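Local coordinates for mRNA-binding protein PUF3 (Saccharomyces cerevisiae, PDB 3K49) that binds the 3'-UTR of COX17 and other mRNAs for mitochondrial proteins through its Pumilio-homology domain, promoting deadenylation and decay of the COX17 message and directing mRNAs to mitochondria, at residues 59-64 against 83-88; 27-32 against 43-48. All coordinates share one frame; numbering follows the deposited sequence.

Interaction 1: 59-64 against 83-88; sequences EVIFNE and QKFFEF. With nucleotides of chain B.
Packing of the RNA-reading helix 79-88 against helix 55-65 in the Pumilio array rests on F62 and F85, an edge-to-face aromatic pair with centroids 5.3 Å apart and planes at 63°. The edge of F62 is turned to one face of F85: F62 CD2 sits 3.8 Å above that ring, toward its rim. F62 also presses with its root, F62 CB lying 3.6 Å from F85 CE2; with CG anti to the backbone N (chi1 -180°), the ring runs from the outer end of F85 back toward its root, only the CD2 edge over the face. I61 comes to that end too, CG2 meeting F85 CZ near the ring plane at 4.1 Å. F85 thus spans two consecutive units of the solenoid, since 59-63 belongs to Pumilio 1 and 83-88 to Pumilio 2. L50 of helix 40-50 also touches F85, and L97 of helix 91-101 touches F62. Two residues before F85, Q83 leaves the same helix for the RNA, its extended chain delivering NE2 to O4 of U9 of chain B at 3.0 Å in an almost straight bond (173°). N79 OD1 adds a weak bond to Q83 NE2.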
loop_
_atom_site.group_PDB
_atom_site.type_symbol
_atom_site.label_atom_id
_atom_site.label_comp_id
_atom_site.label_asym_id
_atom_site.label_seq_id
_atom_site.Cartn_x
_atom_site.Cartn_y
_atom_site.Cartn_z
ATOM N N GLU A 59 -21.138 24.197 18.236
ATOM C CA GLU A 59 -22.522 23.763 18.435
ATOM C C GLU A 59 -23.454 24.441 17.460
ATOM O O GLU A 59 -24.316 23.800 16.869
ATOM C CB GLU A 59 -23.015 24.057 19.857
ATOM C CG GLU A 59 -22.410 23.172 20.945
ATOM C CD GLU A 59 -22.684 23.710 22.353
ATOM O OE1 GLU A 59 -23.877 23.874 22.721
ATOM O OE2 GLU A 59 -21.697 23.974 23.080
ATOM N N VAL A 60 -23.273 25.741 17.288
ATOM C CA VAL A 60 -24.213 26.508 16.478
ATOM C C VAL A 60 -24.177 26.071 15.026
ATOM O O VAL A 60 -25.227 25.922 14.399
ATOM C CB VAL A 60 -24.027 28.041 16.624
ATOM C CG1 VAL A 60 -24.788 28.774 15.547
ATOM C CG2 VAL A 60 -24.497 28.483 18.003
ATOM N N ILE A 61 -22.974 25.868 14.498
ATOM C CA ILE A 61 -22.819 25.316 13.153
ATOM C C ILE A 61 -23.412 23.915 13.063
ATOM O O ILE A 61 -24.187 23.624 12.157
ATOM C CB ILE A 61 -21.351 25.233 12.729
ATOM C CG1 ILE A 61 -20.701 26.613 12.808
ATOM C CG2 ILE A 61 -21.257 24.689 11.310
ATOM C CD1 ILE A 61 -21.208 27.590 11.757
ATOM N N PHE A 62 -23.060 23.053 14.013
ATOM C CA PHE A 62 -23.509 21.661 13.972
ATOM C C PHE A 62 -25.021 21.515 14.043
ATOM O O PHE A 62 -25.614 20.789 13.249
ATOM C CB PHE A 62 -22.876 20.837 15.091
ATOM C CG PHE A 62 -23.298 19.391 15.094
ATOM C CD1 PHE A 62 -24.393 18.972 15.836
ATOM C CD2 PHE A 62 -22.585 18.443 14.352
ATOM C CE1 PHE A 62 -24.784 17.638 15.839
ATOM C CE2 PHE A 62 -22.956 17.099 14.353
ATOM C CZ PHE A 62 -24.059 16.696 15.095
ATOM N N ASN A 63 -25.647 22.181 15.004
ATOM C CA ASN A 63 -27.092 22.044 15.181
ATOM C C ASN A 63 -27.851 22.591 13.976
ATOM O O ASN A 63 -29.022 22.273 13.754
ATOM C CB ASN A 63 -27.548 22.699 16.489
ATOM C CG ASN A 63 -26.919 22.045 17.710
ATOM O OD1 ASN A 63 -26.356 20.950 17.618
ATOM N ND2 ASN A 63 -27.001 22.715 18.858
ATOM N N GLU A 64 -27.155 23.394 13.184
ATOM C CA GLU A 64 -27.727 23.940 11.973
ATOM C C GLU A 64 -27.626 22.979 10.778
ATOM O O GLU A 64 -28.550 22.889 9.974
ATOM C CB GLU A 64 -27.038 25.263 11.635
ATOM C CG GLU A 64 -27.828 26.161 10.701
ATOM C CD GLU A 64 -26.959 27.234 10.064
ATOM O OE1 GLU A 64 -27.093 27.478 8.835
ATOM O OE2 GLU A 64 -26.131 27.822 10.798
ATOM N N GLN A 83 -16.108 15.630 8.228
ATOM C CA GLN A 83 -14.897 15.047 8.789
ATOM C C GLN A 83 -14.373 15.851 9.973
ATOM O O GLN A 83 -13.912 15.269 10.976
ATOM C CB GLN A 83 -13.810 14.957 7.730
ATOM C CG GLN A 83 -14.145 14.026 6.567
ATOM C CD GLN A 83 -12.967 13.858 5.619
ATOM O OE1 GLN A 83 -11.844 13.514 6.033
ATOM N NE2 GLN A 83 -13.205 14.131 4.349
ATOM N N LYS A 84 -14.426 17.184 9.867
ATOM C CA LYS A 84 -13.898 18.016 10.949
ATOM C C LYS A 84 -14.730 17.853 12.199
ATOM O O LYS A 84 -14.234 18.017 13.298
ATOM C CB LYS A 84 -13.792 19.494 10.577
ATOM C CG LYS A 84 -12.679 19.825 9.610
ATOM C CD LYS A 84 -11.330 19.639 10.239
ATOM C CE LYS A 84 -10.295 19.424 9.156
ATOM N NZ LYS A 84 -10.806 18.469 8.113
ATOM N N PHE A 85 -15.997 17.516 12.047
ATOM C CA PHE A 85 -16.785 17.257 13.239
ATOM C C PHE A 85 -16.395 15.952 13.947
ATOM O O PHE A 85 -16.602 15.823 15.161
ATOM C CB PHE A 85 -18.285 17.367 12.956
ATOM C CG PHE A 85 -18.793 18.783 13.043
ATOM C CD1 PHE A 85 -19.117 19.497 11.895
ATOM C CD2 PHE A 85 -18.904 19.418 14.284
ATOM C CE1 PHE A 85 -19.559 20.815 11.972
ATOM C CE2 PHE A 85 -19.346 20.729 14.377
ATOM C CZ PHE A 85 -19.679 21.432 13.217
ATOM N N PHE A 86 -15.830 14.988 13.209
ATOM C CA PHE A 86 -15.295 13.788 13.864
ATOM C C PHE A 86 -13.950 14.091 14.541
ATOM O O PHE A 86 -13.631 13.559 15.595
ATOM C CB PHE A 86 -15.174 12.593 12.897
ATOM C CG PHE A 86 -16.487 11.900 12.612
ATOM C CD1 PHE A 86 -17.099 12.011 11.360
ATOM C CD2 PHE A 86 -17.111 11.141 13.599
ATOM C CE1 PHE A 86 -18.305 11.372 11.102
ATOM C CE2 PHE A 86 -18.326 10.502 13.354
ATOM C CZ PHE A 86 -18.920 10.608 12.107
ATOM N N GLU A 87 -13.171 14.959 13.922
ATOM C CA GLU A 87 -11.886 15.371 14.451
ATOM C C GLU A 87 -11.988 16.373 15.638
ATOM O O GLU A 87 -11.276 16.255 16.647
ATOM C CB GLU A 87 -11.075 15.981 13.308
ATOM C CG GLU A 87 -9.623 16.276 13.612
ATOM C CD GLU A 87 -8.835 16.619 12.353
ATOM O OE1 GLU A 87 -7.607 16.827 12.447
ATOM O OE2 GLU A 87 -9.447 16.685 11.263
ATOM N N PHE A 88 -12.873 17.357 15.524
ATOM C CA PHE A 88 -12.933 18.433 16.516
ATOM C C PHE A 88 -14.247 18.450 17.264
ATOM O O PHE A 88 -14.480 19.333 18.076
ATOM C CB PHE A 88 -12.672 19.799 15.856
ATOM C CG PHE A 88 -11.295 19.914 15.290
ATOM C CD1 PHE A 88 -11.077 19.828 13.927
ATOM C CD2 PHE A 88 -10.198 20.041 16.135
ATOM C CE1 PHE A 88 -9.787 19.892 13.409
ATOM C CE2 PHE A 88 -8.906 20.104 15.627
ATOM C CZ PHE A 88 -8.702 20.029 14.259
ATOM P P U B 9 -9.016 10.428 -6.734
ATOM O OP1 U B 9 -9.464 11.197 -7.924
ATOM O OP2 U B 9 -7.587 10.087 -6.572
ATOM O "O5'" U B 9 -9.464 11.233 -5.432
ATOM C "C5'" U B 9 -9.031 12.569 -5.226
ATOM C "C4'" U B 9 -10.212 13.401 -4.794
ATOM O "O4'" U B 9 -10.658 12.945 -3.509
ATOM C "C3'" U B 9 -9.964 14.876 -4.559
ATOM O "O3'" U B 9 -10.060 15.532 -5.812
ATOM C "C2'" U B 9 -11.133 15.266 -3.651
ATOM O "O2'" U B 9 -12.242 15.733 -4.400
ATOM C "C1'" U B 9 -11.486 13.942 -2.952
ATOM N N1 U B 9 -11.305 13.921 -1.483
ATOM C C2 U B 9 -12.329 14.385 -0.695
ATOM O O2 U B 9 -13.379 14.799 -1.156
ATOM N N3 U B 9 -12.088 14.332 0.660
ATOM C C4 U B 9 -10.949 13.857 1.279
ATOM O O4 U B 9 -10.840 13.922 2.500
ATOM C C5 U B 9 -9.939 13.374 0.385
ATOM C C6 U B 9 -10.144 13.426 -0.927
#

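Interaction 2: 27-32 against 43-48. With nucleotides of chain B.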
loop_
_atom_site.group_PDB
_atom_site.type_symbol
_atom_site.label_atom_id
_atom_site.label_comp_id
_atom_site.label_asym_id
_atom_site.label_seq_id
_atom_site.Cartn_x
_atom_site.Cartn_y
_atom_site.Cartn_z
ATOM N N LYS A 27 -19.970 32.810 13.770
ATOM C CA LYS A 27 -21.183 33.435 14.276
ATOM C C LYS A 27 -21.807 34.338 13.220
ATOM O O LYS A 27 -22.968 34.716 13.319
ATOM C CB LYS A 27 -20.896 34.231 15.554
ATOM C CG LYS A 27 -20.269 35.599 15.317
ATOM C CD LYS A 27 -19.580 36.106 16.576
ATOM C CE LYS A 27 -18.822 37.401 16.324
ATOM N NZ LYS A 27 -17.583 37.469 17.167
ATOM N N ASP A 28 -21.032 34.682 12.203
ATOM C CA ASP A 28 -21.502 35.584 11.161
ATOM C C ASP A 28 -22.353 34.884 10.100
ATOM O O ASP A 28 -23.022 35.539 9.300
ATOM C CB ASP A 28 -20.304 36.279 10.503
ATOM C CG ASP A 28 -19.571 37.217 11.466
ATOM O OD1 ASP A 28 -20.260 38.020 12.130
ATOM O OD2 ASP A 28 -18.321 37.150 11.565
ATOM N N ILE A 29 -22.337 33.555 10.095
ATOM C CA ILE A 29 -22.955 32.814 9.011
ATOM C C ILE A 29 -24.136 31.988 9.468
ATOM O O ILE A 29 -24.580 31.115 8.733
ATOM C CB ILE A 29 -21.934 31.887 8.298
ATOM C CG1 ILE A 29 -21.709 30.598 9.100
ATOM C CG2 ILE A 29 -20.606 32.616 8.084
ATOM C CD1 ILE A 29 -20.499 29.803 8.644
ATOM N N PHE A 30 -24.655 32.258 10.665
ATOM C CA PHE A 30 -25.757 31.455 11.201
ATOM C C PHE A 30 -26.935 31.300 10.244
ATOM O O PHE A 30 -27.720 30.356 10.368
ATOM C CB PHE A 30 -26.260 31.981 12.533
ATOM C CG PHE A 30 -27.532 31.323 12.991
ATOM C CD1 PHE A 30 -27.493 30.176 13.767
ATOM C CD2 PHE A 30 -28.773 31.851 12.638
ATOM C CE1 PHE A 30 -28.665 29.571 14.196
ATOM C CE2 PHE A 30 -29.951 31.251 13.062
ATOM C CZ PHE A 30 -29.899 30.111 13.843
ATOM N N GLY A 31 -27.070 32.207 9.285
ATOM C CA GLY A 31 -28.090 32.004 8.273
ATOM C C GLY A 31 -27.823 30.855 7.295
ATOM O O GLY A 31 -28.740 30.103 6.926
ATOM N N HIS A 32 -26.557 30.705 6.901
ATOM C CA HIS A 32 -26.222 30.072 5.633
ATOM C C HIS A 32 -25.107 29.041 5.704
ATOM O O HIS A 32 -24.232 29.007 4.834
ATOM C CB HIS A 32 -25.851 31.166 4.636
ATOM C CG HIS A 32 -26.781 32.333 4.665
ATOM N ND1 HIS A 32 -27.276 32.923 3.542
ATOM C CD2 HIS A 32 -27.292 33.049 5.673
ATOM C CE1 HIS A 32 -28.055 33.932 3.863
ATOM N NE2 HIS A 32 -28.086 34.031 5.154
ATOM N N SER A 43 -16.349 26.342 2.459
ATOM C CA SER A 43 -15.968 25.103 3.137
ATOM C C SER A 43 -14.589 25.146 3.797
ATOM O O SER A 43 -14.444 24.767 4.954
ATOM C CB SER A 43 -16.023 23.912 2.168
ATOM O OG SER A 43 -15.633 22.714 2.818
ATOM N N ARG A 44 -13.575 25.577 3.057
ATOM C CA ARG A 44 -12.241 25.691 3.622
ATOM C C ARG A 44 -12.265 26.663 4.813
ATOM O O ARG A 44 -11.567 26.471 5.812
ATOM C CB ARG A 44 -11.239 26.124 2.550
ATOM C CG ARG A 44 -11.010 25.088 1.463
ATOM C CD ARG A 44 -10.007 25.581 0.433
ATOM N NE ARG A 44 -9.771 24.594 -0.619
ATOM C CZ ARG A 44 -8.898 23.600 -0.525
ATOM N NH1 ARG A 44 -8.173 23.453 0.573
ATOM N NH2 ARG A 44 -8.751 22.750 -1.533
ATOM N N PHE A 45 -13.074 27.709 4.702
ATOM C CA PHE A 45 -13.279 28.626 5.808
ATOM C C PHE A 45 -13.797 27.874 7.035
ATOM O O PHE A 45 -13.220 27.989 8.116
ATOM C CB PHE A 45 -14.254 29.737 5.403
ATOM C CG PHE A 45 -14.765 30.569 6.561
ATOM C CD1 PHE A 45 -13.979 31.575 7.117
ATOM C CD2 PHE A 45 -16.037 30.361 7.077
ATOM C CE1 PHE A 45 -14.448 32.357 8.165
ATOM C CE2 PHE A 45 -16.511 31.136 8.138
ATOM C CZ PHE A 45 -15.718 32.140 8.673
ATOM N N ILE A 46 -14.879 27.108 6.878
ATOM C CA ILE A 46 -15.484 26.460 8.034
ATOM C C ILE A 46 -14.522 25.446 8.635
ATOM O O ILE A 46 -14.408 25.321 9.860
ATOM C CB ILE A 46 -16.809 25.771 7.712
ATOM C CG1 ILE A 46 -17.915 26.800 7.509
ATOM C CG2 ILE A 46 -17.217 24.840 8.857
ATOM C CD1 ILE A 46 -19.271 26.180 7.146
ATOM N N GLN A 47 -13.812 24.736 7.770
ATOM C CA GLN A 47 -12.847 23.746 8.229
ATOM C C GLN A 47 -11.826 24.389 9.161
ATOM O O GLN A 47 -11.459 23.831 10.188
ATOM C CB GLN A 47 -12.134 23.091 7.038
ATOM C CG GLN A 47 -12.992 22.097 6.254
ATOM C CD GLN A 47 -12.440 21.855 4.870
ATOM O OE1 GLN A 47 -11.273 21.510 4.714
ATOM N NE2 GLN A 47 -13.277 22.048 3.848
ATOM N N ARG A 48 -11.375 25.568 8.768
ATOM C CA ARG A 48 -10.333 26.300 9.453
ATOM C C ARG A 48 -10.850 26.795 10.815
ATOM O O ARG A 48 -10.184 26.643 11.839
ATOM C CB ARG A 48 -9.917 27.462 8.555
ATOM C CG ARG A 48 -8.683 28.226 8.957
ATOM C CD ARG A 48 -8.589 29.469 8.085
ATOM N NE ARG A 48 -8.920 29.160 6.693
ATOM C CZ ARG A 48 -9.470 30.019 5.834
ATOM N NH1 ARG A 48 -9.774 31.252 6.221
ATOM N NH2 ARG A 48 -9.734 29.641 4.588
ATOM P P A B 10 -9.003 16.663 -6.211
ATOM O OP1 A B 10 -9.004 16.713 -7.689
ATOM O OP2 A B 10 -7.737 16.428 -5.473
ATOM O "O5'" A B 10 -9.662 18.006 -5.650
ATOM C "C5'" A B 10 -11.024 18.305 -5.935
ATOM C "C4'" A B 10 -11.325 19.763 -5.654
ATOM O "O4'" A B 10 -11.540 19.925 -4.225
ATOM C "C3'" A B 10 -10.249 20.776 -6.045
ATOM O "O3'" A B 10 -10.874 22.019 -6.358
ATOM C "C2'" A B 10 -9.511 20.971 -4.730
ATOM O "O2'" A B 10 -8.843 22.216 -4.653
ATOM C "C1'" A B 10 -10.679 20.923 -3.740
ATOM N N9 A B 10 -10.290 20.605 -2.367
ATOM C C8 A B 10 -9.239 19.828 -1.945
ATOM N N7 A B 10 -9.118 19.768 -0.639
ATOM C C5 A B 10 -10.166 20.546 -0.170
ATOM C C6 A B 10 -10.588 20.888 1.131
ATOM N N6 A B 10 -9.987 20.446 2.237
ATOM N N1 A B 10 -11.661 21.694 1.253
ATOM C C2 A B 10 -12.280 22.118 0.143
ATOM N N3 A B 10 -11.988 21.859 -1.128
ATOM C C4 A B 10 -10.906 21.060 -1.220
#
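Q47 NE2 gives two hydrogen bonds: to S43 OG, one helical turn earlier, short (2.7 Å) and within the amide plane of Q47 but bent (130°), and to N1 of the adenine of nucleotide 10 of chain B, at 3.1 Å and straighter (160°). The other arm of the amide, Q47 OE1, accepts from N6 of the same adenine at 3.0 Å, so the base edge is read by a donor and an acceptor together, while S43 OG, itself bonded to F77 O, helps fix which way round the amide lies. R44 runs extended across one face of the base, its CG 3.5 Å from the adenine N1 and the guanidinium roughly parallel to the ring; the exact place of R44 NH2 is doubtful. Were R44 an alanine, the adenine would probably lose the cover that R44 gives this face, leaving the base freer to tilt about its two bonds to Q47. On the inner side of the helix, I29 CD1 touches I46 CD1 at 4.1 Å and approaches the edge of the F45 ring, near its plane, with CE2 4.2 Å away. With CG1 of I29 between backbone N and carbonyl carbon (chi1 80°) and the chain extended beyond it, CD1 reaches this seam, which F36 also lines. One edge-reading glutamine, a serine positioning it and an arginine laid over the base form the adenine-recognition arrangement of Pumilio repeats.

How the interactions relate
Interactions 1 and 2 lie 11 Å apart between centres, at one end of the solenoid, and share packing where I29 of interaction 2 rests on I61 of interaction 1. Separately, at the surface, V60 CG1 meets F30 CD1 at 3.5 Å. Helices 40-50 and 79-88 stand side by side with their reading faces toward the RNA, where K84 touches Q47. Helix 55-65, next in the chain after 40-50, lies behind them. Nucleotides 9 (U) and 10 (A) of chain B are consecutive, the first bound by Q83 in Pumilio 2 and the second by Q47 in Pumilio 1, so the RNA runs antiparallel to the order of the repeats. The apolar contacts of both interactions thus lie behind the neighbouring base-binding positions.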